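Side-chain contacts in DPS family protein (Vibrio cholerae O1 biovar El Tor, PDB 3IQ1), which probably oxidises and stores iron as a twelve-subunit, ferritin-like cage of the Dps family: residues 38-43 and 108-113; 92-97 and 114-119; 28-33 and 145-150; 80-83 and 87-90. One frame throughout, in Å; residues are numbered along the deposited sequence.

Contact 1 of 4, residues 38-43 and 108-113; sequences RGYHWN and QGLVDG
Y40 and G109 mark the closest approach of the two backbones, 9.2 Å between their CA atoms, on helical segments that run in roughly opposite directions. The gap is bridged from one side by the Y40 ring. Its CG lies anti to the carbonyl carbon (chi1 -58°), which sends the ring out from helix 13-43 until OH comes to 3.5 Å from G109 CA. With no side chain at that position, the phenol end rests directly against the main chain of the opposing helix.

At the CE2/CD2 edge of the ring the contact is apolar. L110 CD2 meets this edge near the ring plane, 3.8 Å from Y40 CE2, and L110 CG sits almost as near; the two side chains slide past each other in opposite senses. The phenol oxygen finds its polar partner outside the pair, in a hydrogen bond with H97, whose ring stands steeply to that of Y40. R38 NH2 forms a salt bridge with D68 of a second subunit, which places residues 38-43 at a subunit interface. L110 also packs on F56 and I59 of helix 49-76 and L154 of helix 134-158. Such interior packing between antiparallel first and third long helices is characteristic of the ferritin-like four-helix bundle.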
loop_
_atom_site.group_PDB
_atom_site.type_symbol
_atom_site.label_atom_id
_atom_site.label_comp_id
_atom_site.label_asym_id
_atom_site.label_seq_id
_atom_site.Cartn_x
_atom_site.Cartn_y
_atom_site.Cartn_z
ATOM N N ARG B 38 -23.208 10.561 -17.650
ATOM C CA ARG B 38 -23.425 11.045 -16.317
ATOM C C ARG B 38 -24.923 10.987 -15.992
ATOM O O ARG B 38 -25.311 10.541 -14.896
ATOM C CB ARG B 38 -22.876 12.451 -16.168
ATOM C CG ARG B 38 -21.367 12.477 -16.210
ATOM C CD ARG B 38 -20.807 12.250 -14.892
ATOM N NE ARG B 38 -20.645 13.500 -14.126
ATOM C CZ ARG B 38 -20.142 13.530 -12.913
ATOM N NH1 ARG B 38 -19.815 12.408 -12.320
ATOM N NH2 ARG B 38 -19.939 14.683 -12.270
ATOM N N GLY B 39 -25.766 11.410 -16.943
ATOM C CA GLY B 39 -27.207 11.321 -16.775
ATOM C C GLY B 39 -27.649 9.868 -16.564
ATOM O O GLY B 39 -28.504 9.562 -15.742
ATOM N N TYR B 40 -27.097 8.960 -17.350
ATOM C CA TYR B 40 -27.477 7.557 -17.206
ATOM C C TYR B 40 -27.208 7.049 -15.787
ATOM O O TYR B 40 -28.033 6.299 -15.216
ATOM C CB TYR B 40 -26.752 6.672 -18.213
ATOM C CG TYR B 40 -26.936 6.982 -19.705
ATOM C CD1 TYR B 40 -28.016 7.669 -20.191
ATOM C CD2 TYR B 40 -26.012 6.500 -20.633
ATOM C CE1 TYR B 40 -28.159 7.913 -21.576
ATOM C CE2 TYR B 40 -26.133 6.708 -21.969
ATOM C CZ TYR B 40 -27.206 7.419 -22.478
ATOM O OH TYR B 40 -27.358 7.648 -23.828
ATOM N N HIS B 41 -26.029 7.402 -15.257
ATOM C CA HIS B 41 -25.614 7.121 -13.878
ATOM C C HIS B 41 -26.573 7.667 -12.863
ATOM O O HIS B 41 -26.999 6.964 -11.965
ATOM C CB HIS B 41 -24.197 7.682 -13.698
ATOM C CG HIS B 41 -23.702 7.763 -12.299
ATOM N ND1 HIS B 41 -23.334 6.649 -11.553
ATOM C CD2 HIS B 41 -23.400 8.842 -11.541
ATOM C CE1 HIS B 41 -22.870 7.051 -10.382
ATOM N NE2 HIS B 41 -22.920 8.377 -10.335
ATOM N N TRP B 42 -26.867 8.957 -12.954
ATOM C CA TRP B 42 -27.758 9.608 -11.995
ATOM C C TRP B 42 -29.161 9.082 -12.017
ATOM O O TRP B 42 -29.791 8.959 -10.944
ATOM C CB TRP B 42 -27.794 11.118 -12.249
ATOM C CG TRP B 42 -26.502 11.814 -11.916
ATOM C CD1 TRP B 42 -25.581 11.449 -10.980
ATOM C CD2 TRP B 42 -25.983 12.968 -12.566
ATOM N NE1 TRP B 42 -24.521 12.297 -11.005
ATOM C CE2 TRP B 42 -24.732 13.249 -11.966
ATOM C CE3 TRP B 42 -26.445 13.780 -13.585
ATOM C CZ2 TRP B 42 -23.962 14.308 -12.345
ATOM C CZ3 TRP B 42 -25.664 14.871 -13.984
ATOM C CH2 TRP B 42 -24.415 15.103 -13.365
ATOM N N ASN B 43 -29.693 8.817 -13.214
ATOM C CA ASN B 43 -31.133 8.607 -13.396
ATOM C C ASN B 43 -31.660 7.174 -13.487
ATOM O O ASN B 43 -32.869 6.964 -13.554
ATOM C CB ASN B 43 -31.614 9.364 -14.611
ATOM C CG ASN B 43 -31.359 10.908 -14.485
ATOM O OD1 ASN B 43 -31.525 11.471 -13.386
ATOM N ND2 ASN B 43 -30.985 11.579 -15.599
ATOM N N GLN B 108 -28.283 0.945 -24.694
ATOM C CA GLN B 108 -28.359 1.151 -26.162
ATOM C C GLN B 108 -27.786 2.499 -26.587
ATOM O O GLN B 108 -27.132 2.621 -27.635
ATOM C CB GLN B 108 -29.807 1.029 -26.639
ATOM C CG GLN B 108 -29.933 0.967 -28.167
ATOM C CD GLN B 108 -29.208 -0.223 -28.783
ATOM O OE1 GLN B 108 -29.411 -1.374 -28.376
ATOM N NE2 GLN B 108 -28.336 0.042 -29.758
ATOM N N GLY B 109 -28.035 3.518 -25.766
ATOM C CA GLY B 109 -27.445 4.869 -25.977
ATOM C C GLY B 109 -25.936 4.796 -26.048
ATOM O O GLY B 109 -25.305 5.374 -26.936
ATOM N N LEU B 110 -25.381 4.020 -25.155
ATOM C CA LEU B 110 -23.926 3.834 -25.118
ATOM C C LEU B 110 -23.471 3.147 -26.377
ATOM O O LEU B 110 -22.494 3.589 -27.007
ATOM C CB LEU B 110 -23.514 3.042 -23.867
ATOM C CG LEU B 110 -23.616 3.822 -22.532
ATOM C CD1 LEU B 110 -23.126 2.901 -21.429
ATOM C CD2 LEU B 110 -22.745 5.098 -22.513
ATOM N N VAL B 111 -24.126 2.046 -26.761
ATOM C CA VAL B 111 -23.730 1.341 -27.974
ATOM C C VAL B 111 -23.730 2.298 -29.171
ATOM O O VAL B 111 -22.790 2.329 -30.003
ATOM C CB VAL B 111 -24.628 0.132 -28.210
ATOM C CG1 VAL B 111 -24.451 -0.464 -29.662
ATOM C CG2 VAL B 111 -24.299 -0.960 -27.176
ATOM N N ASP B 112 -24.808 3.047 -29.316
ATOM C CA ASP B 112 -24.945 3.906 -30.481
ATOM C C ASP B 112 -23.900 5.033 -30.491
ATOM O O ASP B 112 -23.350 5.347 -31.567
ATOM C CB ASP B 112 -26.339 4.456 -30.504
ATOM C CG ASP B 112 -27.402 3.366 -30.765
ATOM O OD1 ASP B 112 -27.066 2.302 -31.346
ATOM O OD2 ASP B 112 -28.593 3.591 -30.489
ATOM N N GLY B 113 -23.620 5.591 -29.326
ATOM C CA GLY B 113 -22.623 6.659 -29.169
ATOM C C GLY B 113 -21.222 6.133 -29.480
ATOM O O GLY B 113 -20.442 6.739 -30.230
#

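Contact 2 of 4, residues 92-97 and 114-119; sequences AQIKEH and FSILLH
I116 takes the middle of this contact, its CD1 methyl held between the side chains of Q93 and I94. The backbones approach to 7.5 Å between I94 CA and I116 CA. The pairing of I94 with I116 is the more enclosed part: I94 CG1 is 3.9 Å from I116 CD1 and 4.1 Å from I116 CG2. The two isoleucines slide past one another in opposite directions with their branches overlapping. Beyond them, I94 CD1 reaches L117 CD2 at a looser 4.2 Å, the side chains crossing at about a right angle; the leucine contributes only this methyl, on the buried side.

Toward solvent the cover is the Q93 amide. Its CG is anti to the backbone N (chi1 -175°) and the chain stays extended, which carries the group out over the isoleucine. I116 CD1 lies above the amide plane, 3.8 Å from Q93 CD and 3.9 Å from each of Q93 OE1 and Q93 NE2. A flat polar group thus lids an apolar methyl by dispersion, while Q93 itself remains exposed.

Residues 92-97 follow helix 85-91 and are also secured to helix 13-43, where N36 hydrogen-bonds to K95 O and H97 N. On the opposite flank of helix 103-131, F114 turns away to meet Q147, L150 and V151 of helix 134-158. The loop therefore lies across the outside of the bundle, covering the seam between helices 13-43 and 103-131.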
loop_
_atom_site.group_PDB
_atom_site.type_symbol
_atom_site.label_atom_id
_atom_site.label_comp_id
_atom_site.label_asym_id
_atom_site.label_seq_id
_atom_site.Cartn_x
_atom_site.Cartn_y
_atom_site.Cartn_z
ATOM N N ALA B 92 -21.059 18.638 -32.236
ATOM C CA ALA B 92 -21.287 17.212 -31.989
ATOM C C ALA B 92 -22.344 16.608 -32.903
ATOM O O ALA B 92 -23.324 17.291 -33.251
ATOM C CB ALA B 92 -21.717 17.006 -30.577
ATOM N N GLN B 93 -22.138 15.359 -33.278
ATOM C CA GLN B 93 -23.124 14.518 -33.930
ATOM C C GLN B 93 -23.951 13.769 -32.894
ATOM O O GLN B 93 -25.109 13.618 -33.039
ATOM C CB GLN B 93 -22.515 13.516 -34.935
ATOM C CG GLN B 93 -23.660 12.744 -35.666
ATOM C CD GLN B 93 -23.283 11.466 -36.449
ATOM O OE1 GLN B 93 -22.160 11.153 -36.628
ATOM N NE2 GLN B 93 -24.278 10.759 -36.894
ATOM N N ILE B 94 -23.312 13.307 -31.835
ATOM C CA ILE B 94 -24.060 12.647 -30.761
ATOM C C ILE B 94 -25.044 13.660 -30.141
ATOM O O ILE B 94 -24.658 14.796 -29.848
ATOM C CB ILE B 94 -23.118 12.077 -29.677
ATOM C CG1 ILE B 94 -22.274 10.956 -30.271
ATOM C CG2 ILE B 94 -23.913 11.548 -28.484
ATOM C CD1 ILE B 94 -21.240 10.301 -29.304
ATOM N N LYS B 95 -26.307 13.261 -29.999
ATOM C CA LYS B 95 -27.334 14.140 -29.453
ATOM C C LYS B 95 -27.371 14.092 -27.932
ATOM O O LYS B 95 -27.111 13.049 -27.319
ATOM C CB LYS B 95 -28.700 13.709 -29.995
ATOM C CG LYS B 95 -28.807 13.682 -31.554
ATOM C CD LYS B 95 -30.152 12.953 -31.982
ATOM C CE LYS B 95 -30.213 12.597 -33.428
ATOM N NZ LYS B 95 -31.606 12.139 -33.840
ATOM N N GLU B 96 -27.826 15.175 -27.340
ATOM C CA GLU B 96 -28.149 15.146 -25.889
ATOM C C GLU B 96 -29.270 14.142 -25.633
ATOM O O GLU B 96 -30.295 14.126 -26.341
ATOM C CB GLU B 96 -28.550 16.553 -25.393
ATOM C CG GLU B 96 -27.559 17.621 -25.663
ATOM C CD GLU B 96 -27.936 18.920 -24.988
ATOM O OE1 GLU B 96 -29.041 19.426 -25.280
ATOM O OE2 GLU B 96 -27.177 19.429 -24.148
ATOM N N HIS B 97 -29.067 13.253 -24.662
ATOM C CA HIS B 97 -30.010 12.195 -24.330
ATOM C C HIS B 97 -30.337 12.410 -22.881
ATOM O O HIS B 97 -29.467 12.255 -22.020
ATOM C CB HIS B 97 -29.366 10.823 -24.503
ATOM C CG HIS B 97 -30.324 9.686 -24.378
ATOM N ND1 HIS B 97 -29.909 8.375 -24.434
ATOM C CD2 HIS B 97 -31.669 9.650 -24.209
ATOM C CE1 HIS B 97 -30.951 7.575 -24.279
ATOM N NE2 HIS B 97 -32.037 8.322 -24.161
ATOM N N PHE B 114 -20.878 4.975 -28.915
ATOM C CA PHE B 114 -19.581 4.367 -29.200
ATOM C C PHE B 114 -19.438 4.030 -30.673
ATOM O O PHE B 114 -18.339 4.074 -31.243
ATOM C CB PHE B 114 -19.277 3.122 -28.325
ATOM C CG PHE B 114 -18.801 3.455 -26.944
ATOM C CD1 PHE B 114 -17.588 4.117 -26.753
ATOM C CD2 PHE B 114 -19.547 3.096 -25.805
ATOM C CE1 PHE B 114 -17.157 4.430 -25.492
ATOM C CE2 PHE B 114 -19.107 3.405 -24.546
ATOM C CZ PHE B 114 -17.908 4.064 -24.381
ATOM N N SER B 115 -20.541 3.688 -31.331
ATOM C CA SER B 115 -20.424 3.405 -32.709
ATOM C C SER B 115 -19.955 4.636 -33.547
ATOM O O SER B 115 -19.149 4.486 -34.470
ATOM C CB SER B 115 -21.685 2.673 -33.186
ATOM O OG SER B 115 -21.793 1.379 -32.480
ATOM N N ILE B 116 -20.419 5.834 -33.191
ATOM C CA ILE B 116 -19.960 7.124 -33.741
ATOM C C ILE B 116 -18.491 7.411 -33.382
ATOM O O ILE B 116 -17.690 7.743 -34.244
ATOM C CB ILE B 116 -20.883 8.293 -33.294
ATOM C CG1 ILE B 116 -22.221 8.167 -34.043
ATOM C CG2 ILE B 116 -20.221 9.594 -33.559
ATOM C CD1 ILE B 116 -23.305 9.067 -33.550
ATOM N N LEU B 117 -18.121 7.259 -32.122
ATOM C CA LEU B 117 -16.726 7.456 -31.749
ATOM C C LEU B 117 -15.825 6.531 -32.573
ATOM O O LEU B 117 -14.780 6.932 -33.069
ATOM C CB LEU B 117 -16.514 7.249 -30.234
ATOM C CG LEU B 117 -17.311 8.183 -29.319
ATOM C CD1 LEU B 117 -16.857 7.910 -27.862
ATOM C CD2 LEU B 117 -17.117 9.649 -29.711
ATOM N N LEU B 118 -16.171 5.248 -32.660
ATOM C CA LEU B 118 -15.300 4.314 -33.375
ATOM C C LEU B 118 -15.154 4.715 -34.826
ATOM O O LEU B 118 -14.066 4.681 -35.366
ATOM C CB LEU B 118 -15.863 2.887 -33.309
ATOM C CG LEU B 118 -15.638 2.149 -32.008
ATOM C CD1 LEU B 118 -16.469 0.889 -31.973
ATOM C CD2 LEU B 118 -14.176 1.814 -31.728
ATOM N N HIS B 119 -16.270 5.069 -35.461
ATOM C CA HIS B 119 -16.285 5.440 -36.875
ATOM C C HIS B 119 -15.372 6.651 -37.073
ATOM O O HIS B 119 -14.543 6.678 -38.010
ATOM C CB HIS B 119 -17.734 5.735 -37.245
ATOM C CG HIS B 119 -17.972 5.974 -38.684
ATOM N ND1 HIS B 119 -17.807 7.214 -39.253
ATOM C CD2 HIS B 119 -18.464 5.164 -39.650
ATOM C CE1 HIS B 119 -18.112 7.142 -40.534
ATOM N NE2 HIS B 119 -18.547 5.920 -40.797
#

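Contact 3 of 4, residues 28-33 and 145-150; sequences ANYQVF and REQEKL
Y30 and Q147 reach one another across the interior of the bundle from backbones 12.5 Å apart at their CA atoms, and they alone make the contact. The polar part is a single hydrogen bond, from Q147 NE2 to Y30 OH, 2.9 Å long. It is somewhat bent, with an N-H...O angle of 149°, and the phenol oxygen is tilted 21° from the amide plane; ring and amide planes lie 36° apart. Q147 gets there by a straight reach: with CG anti to the carbonyl carbon, its chain runs extended to the amide.

Van der Waals contact accompanies the bond. Q147 NE2 also lies 3.7 Å from Y30 CZ and 3.9 Å from Y30 CE2, placing the nitrogen obliquely to the ring. The two side chains come from opposite directions, and only 69 Å² is buried between the segments.

A third side chain, Q121 of helix 103-131, completes the polar cluster: its OE1 hydrogen-bonds with Y30 OH, and its NE2 with Q147 OE1. Among the charged groups, K66, salt-bridged to E146, packs against both Y30 and Q147 and might polarise the phenol; E148 pairs with R122 and with R73 of a third subunit.

Chemically, the bundle core encloses a closed triangle of neutral groups. The phenol accepts from one amide and donates, as the modelled amide of Q121 implies, to OE1 of the other, and the two amides bond in turn, which satisfies these buried polar atoms and fixes which way the Q147 amide is turned.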
loop_
_atom_site.group_PDB
_atom_site.type_symbol
_atom_site.label_atom_id
_atom_site.label_comp_id
_atom_site.label_asym_id
_atom_site.label_seq_id
_atom_site.Cartn_x
_atom_site.Cartn_y
_atom_site.Cartn_z
ATOM N N ALA B 28 -15.818 17.049 -29.207
ATOM C CA ALA B 28 -17.226 17.459 -29.051
ATOM C C ALA B 28 -18.167 16.295 -28.816
ATOM O O ALA B 28 -19.025 16.349 -27.933
ATOM C CB ALA B 28 -17.673 18.260 -30.259
ATOM N N ASN B 29 -17.992 15.237 -29.617
ATOM C CA ASN B 29 -18.770 14.046 -29.437
ATOM C C ASN B 29 -18.507 13.420 -28.078
ATOM O O ASN B 29 -19.442 12.991 -27.408
ATOM C CB ASN B 29 -18.509 13.068 -30.561
ATOM C CG ASN B 29 -19.242 13.467 -31.860
ATOM O OD1 ASN B 29 -18.619 13.461 -32.960
ATOM N ND2 ASN B 29 -20.477 13.776 -31.780
ATOM N N TYR B 30 -17.242 13.296 -27.689
ATOM C CA TYR B 30 -16.937 12.776 -26.364
ATOM C C TYR B 30 -17.627 13.515 -25.252
ATOM O O TYR B 30 -18.077 12.907 -24.265
ATOM C CB TYR B 30 -15.439 12.734 -26.079
ATOM C CG TYR B 30 -14.714 11.484 -26.454
ATOM C CD1 TYR B 30 -14.153 11.311 -27.707
ATOM C CD2 TYR B 30 -14.573 10.463 -25.556
ATOM C CE1 TYR B 30 -13.486 10.172 -28.044
ATOM C CE2 TYR B 30 -13.861 9.300 -25.907
ATOM C CZ TYR B 30 -13.356 9.154 -27.132
ATOM O OH TYR B 30 -12.689 7.977 -27.444
ATOM N N GLN B 31 -17.657 14.826 -25.354
ATOM C CA GLN B 31 -18.111 15.678 -24.261
ATOM C C GLN B 31 -19.635 15.490 -24.102
ATOM O O GLN B 31 -20.120 15.277 -22.972
ATOM C CB GLN B 31 -17.693 17.124 -24.521
ATOM C CG GLN B 31 -16.214 17.380 -24.257
ATOM C CD GLN B 31 -15.862 17.563 -22.788
ATOM O OE1 GLN B 31 -16.413 16.859 -21.926
ATOM N NE2 GLN B 31 -14.874 18.427 -22.500
ATOM N N VAL B 32 -20.382 15.543 -25.216
ATOM C CA VAL B 32 -21.816 15.273 -25.158
ATOM C C VAL B 32 -22.109 13.860 -24.674
ATOM O O VAL B 32 -22.984 13.652 -23.823
ATOM C CB VAL B 32 -22.510 15.560 -26.493
ATOM C CG1 VAL B 32 -24.044 15.216 -26.430
ATOM C CG2 VAL B 32 -22.360 17.046 -26.892
ATOM N N PHE B 33 -21.324 12.895 -25.116
ATOM C CA PHE B 33 -21.521 11.525 -24.710
ATOM C C PHE B 33 -21.234 11.335 -23.208
ATOM O O PHE B 33 -21.953 10.589 -22.521
ATOM C CB PHE B 33 -20.597 10.672 -25.570
ATOM C CG PHE B 33 -20.832 9.173 -25.494
ATOM C CD1 PHE B 33 -22.088 8.602 -25.688
ATOM C CD2 PHE B 33 -19.754 8.337 -25.367
ATOM C CE1 PHE B 33 -22.283 7.251 -25.698
ATOM C CE2 PHE B 33 -19.937 6.941 -25.372
ATOM C CZ PHE B 33 -21.213 6.397 -25.553
ATOM N N ARG B 145 -9.229 0.097 -29.950
ATOM C CA ARG B 145 -9.152 -1.272 -29.467
ATOM C C ARG B 145 -9.946 -1.403 -28.144
ATOM O O ARG B 145 -10.563 -2.448 -27.880
ATOM C CB ARG B 145 -7.719 -1.704 -29.304
ATOM C CG ARG B 145 -6.987 -1.054 -28.177
ATOM C CD ARG B 145 -5.475 -1.254 -28.316
ATOM N NE ARG B 145 -5.119 -2.654 -28.098
ATOM C CZ ARG B 145 -3.885 -3.087 -27.807
ATOM N NH1 ARG B 145 -3.665 -4.362 -27.571
ATOM N NH2 ARG B 145 -2.889 -2.254 -27.768
ATOM N N GLU B 146 -9.872 -0.376 -27.299
ATOM C CA GLU B 146 -10.553 -0.394 -26.034
ATOM C C GLU B 146 -12.071 -0.366 -26.235
ATOM O O GLU B 146 -12.858 -1.087 -25.542
ATOM C CB GLU B 146 -10.089 0.763 -25.135
ATOM C CG GLU B 146 -8.624 0.612 -24.697
ATOM C CD GLU B 146 -8.087 1.815 -23.978
ATOM O OE1 GLU B 146 -8.903 2.575 -23.438
ATOM O OE2 GLU B 146 -6.833 1.976 -23.904
ATOM N N GLN B 147 -12.498 0.458 -27.186
ATOM C CA GLN B 147 -13.931 0.703 -27.337
ATOM C C GLN B 147 -14.591 -0.397 -28.103
ATOM O O GLN B 147 -15.770 -0.703 -27.875
ATOM C CB GLN B 147 -14.235 2.096 -27.892
ATOM C CG GLN B 147 -13.878 3.111 -26.855
ATOM C CD GLN B 147 -13.857 4.543 -27.378
ATOM O OE1 GLN B 147 -13.927 4.772 -28.598
ATOM N NE2 GLN B 147 -13.756 5.485 -26.482
ATOM N N GLU B 148 -13.856 -1.070 -28.979
ATOM C CA GLU B 148 -14.376 -2.286 -29.613
ATOM C C GLU B 148 -14.706 -3.348 -28.555
ATOM O O GLU B 148 -15.775 -3.922 -28.589
ATOM C CB GLU B 148 -13.412 -2.838 -30.653
ATOM C CG GLU B 148 -13.299 -1.971 -31.901
ATOM C CD GLU B 148 -12.270 -2.419 -32.897
ATOM O OE1 GLU B 148 -11.315 -3.142 -32.505
ATOM O OE2 GLU B 148 -12.351 -2.021 -34.092
ATOM N N LYS B 149 -13.812 -3.536 -27.596
ATOM C CA LYS B 149 -13.999 -4.488 -26.513
ATOM C C LYS B 149 -15.262 -4.095 -25.742
ATOM O O LYS B 149 -16.115 -4.946 -25.444
ATOM C CB LYS B 149 -12.769 -4.550 -25.593
ATOM C CG LYS B 149 -12.953 -5.561 -24.515
ATOM C CD LYS B 149 -11.864 -5.475 -23.489
ATOM C CE LYS B 149 -12.174 -6.356 -22.322
ATOM N NZ LYS B 149 -10.993 -6.394 -21.329
ATOM N N LEU B 150 -15.395 -2.811 -25.432
ATOM C CA LEU B 150 -16.530 -2.363 -24.643
ATOM C C LEU B 150 -17.812 -2.576 -25.397
ATOM O O LEU B 150 -18.827 -3.005 -24.818
ATOM C CB LEU B 150 -16.376 -0.904 -24.249
ATOM C CG LEU B 150 -17.446 -0.316 -23.312
ATOM C CD1 LEU B 150 -17.779 -1.222 -22.074
ATOM C CD2 LEU B 150 -17.033 1.107 -22.849
#

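Contact 4 of 4, residues 80-83 and 87-90; sequences RPMH and GYLK
Y88 OH is gripped from two sides: it donates to M82 O, 2.6 Å away, and receives a hydrogen bond from Q31 NE2 of helix 13-43. The bond to the carbonyl is short but not directed at a lone pair. Its C=O...O angle is 125°, and the hydroxyl stands 38° out of the carbonyl plane, while M82 O itself lies near the plane of the phenol ring, at its edge. H83 CA comes within 3.5 Å of Y88 OH as the loop passes on.

The side chain of M82, a selenomethionine, fills the other half of the contact. Its CB packs on the ring rim, 3.6 Å from Y88 CE1. From there the chain runs out and bends at its last torsion, bringing SE to 3.3 Å from G87 O, the carbonyl of the residue just before Y88. SE is also 5.2 Å from the Y88 ring centroid and oblique to it, a Met-aromatic contact. The first torsion, -119°, is far from staggered, which may reflect strain. G87 adds no side chain, and the two backbones come within 6.4 Å, M82 CA to G87 CA.

Helix 85-91 is thus bonded back onto the loop that leads into it. Nearby, R80 NE forms a salt bridge with D99 of a second subunit, and Y88 packs on M35 of that subunit. Since one hydroxyl spends its proton on the loop and its acceptor capacity on helix 13-43, this buried phenol joins the short helix, its entry loop and helix 13-43.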
loop_
_atom_site.group_PDB
_atom_site.type_symbol
_atom_site.label_atom_id
_atom_site.label_comp_id
_atom_site.label_asym_id
_atom_site.label_seq_id
_atom_site.Cartn_x
_atom_site.Cartn_y
_atom_site.Cartn_z
ATOM N N ARG B 80 -6.080 24.687 -31.014
ATOM C CA ARG B 80 -6.915 25.065 -29.890
ATOM C C ARG B 80 -7.990 24.023 -29.583
ATOM O O ARG B 80 -8.841 23.816 -30.413
ATOM C CB ARG B 80 -7.643 26.370 -30.295
ATOM C CG ARG B 80 -8.653 26.891 -29.285
ATOM C CD ARG B 80 -9.319 28.136 -29.829
ATOM N NE ARG B 80 -10.300 28.756 -28.938
ATOM C CZ ARG B 80 -11.541 28.312 -28.733
ATOM N NH1 ARG B 80 -11.997 27.196 -29.284
ATOM N NH2 ARG B 80 -12.330 28.975 -27.889
ATOM N N PRO B 81 -7.972 23.414 -28.401
ATOM C CA PRO B 81 -9.085 22.492 -28.121
ATOM C C PRO B 81 -10.361 23.261 -27.804
ATOM O O PRO B 81 -10.317 24.202 -27.009
ATOM C CB PRO B 81 -8.689 21.807 -26.843
ATOM C CG PRO B 81 -7.565 22.635 -26.279
ATOM C CD PRO B 81 -7.021 23.517 -27.303
HETATM N N MSE B 82 -11.461 22.832 -28.388
HETATM C CA MSE B 82 -12.746 23.362 -28.018
HETATM C C MSE B 82 -12.943 23.157 -26.502
HETATM O O MSE B 82 -12.661 22.089 -25.987
HETATM C CB MSE B 82 -13.852 22.674 -28.788
HETATM C CG MSE B 82 -14.627 23.532 -29.609
HETATM SE SE MSE B 82 -16.090 22.484 -30.516
HETATM C CE MSE B 82 -15.048 21.665 -31.616
ATOM N N HIS B 83 -13.425 24.184 -25.830
ATOM C CA HIS B 83 -13.499 24.201 -24.380
ATOM C C HIS B 83 -14.698 24.975 -23.874
ATOM O O HIS B 83 -14.651 25.627 -22.847
ATOM C CB HIS B 83 -12.174 24.653 -23.740
ATOM C CG HIS B 83 -11.657 25.970 -24.245
ATOM N ND1 HIS B 83 -11.682 27.128 -23.499
ATOM C CD2 HIS B 83 -11.086 26.292 -25.416
ATOM C CE1 HIS B 83 -11.121 28.112 -24.203
ATOM N NE2 HIS B 83 -10.743 27.623 -25.363
ATOM N N GLY B 87 -19.693 25.458 -27.840
ATOM C CA GLY B 87 -18.866 24.946 -28.939
ATOM C C GLY B 87 -19.133 23.477 -29.198
ATOM O O GLY B 87 -19.329 23.073 -30.338
ATOM N N TYR B 88 -19.167 22.681 -28.142
ATOM C CA TYR B 88 -19.431 21.259 -28.287
ATOM C C TYR B 88 -20.821 20.986 -28.857
ATOM O O TYR B 88 -20.965 20.122 -29.717
ATOM C CB TYR B 88 -19.255 20.518 -26.948
ATOM C CG TYR B 88 -17.919 20.634 -26.263
ATOM C CD1 TYR B 88 -16.753 20.546 -26.979
ATOM C CD2 TYR B 88 -17.829 20.702 -24.901
ATOM C CE1 TYR B 88 -15.516 20.628 -26.364
ATOM C CE2 TYR B 88 -16.622 20.779 -24.286
ATOM C CZ TYR B 88 -15.456 20.748 -24.994
ATOM O OH TYR B 88 -14.210 20.745 -24.366
ATOM N N LEU B 89 -21.849 21.708 -28.417
ATOM C CA LEU B 89 -23.186 21.490 -28.950
ATOM C C LEU B 89 -23.286 21.830 -30.448
ATOM O O LEU B 89 -24.070 21.199 -31.164
ATOM C CB LEU B 89 -24.195 22.298 -28.167
ATOM C CG LEU B 89 -24.503 21.768 -26.780
ATOM C CD1 LEU B 89 -25.400 22.758 -26.050
ATOM C CD2 LEU B 89 -25.120 20.390 -26.798
ATOM N N LYS B 90 -22.542 22.839 -30.897
ATOM C CA LYS B 90 -22.495 23.187 -32.315
ATOM C C LYS B 90 -21.856 22.100 -33.157
ATOM O O LYS B 90 -22.280 21.866 -34.285
ATOM C CB LYS B 90 -21.766 24.502 -32.520
ATOM C CG LYS B 90 -21.872 25.067 -33.901
ATOM C CD LYS B 90 -21.341 26.490 -33.938
ATOM C CE LYS B 90 -20.997 26.938 -35.364
ATOM N NZ LYS B 90 -20.639 28.402 -35.380
#

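In the fold
The contacts form a network in which only contacts 1 and 4 do not touch. Contacts 1 and 2, with centres 11 Å apart, share helix 103-131 and are joined by Y40 OH to H97 ND1 at 2.7 Å. Contact 3 lies at the middle of the bundle, its centre 8 Å from that of contact 2, and its F33 CE1 packs 3.5 Å from G113 CA of contact 1. Contact 4 lies 17 Å from contact 3 by centres, yet is tied to it by Q31 NE2 to Y88 OH at 3.0 Å; the nearest atoms of contact 1 are about 12 Å away. All four contacts reach a second subunit; in Dps proteins ferroxidase centres lie at such interfaces.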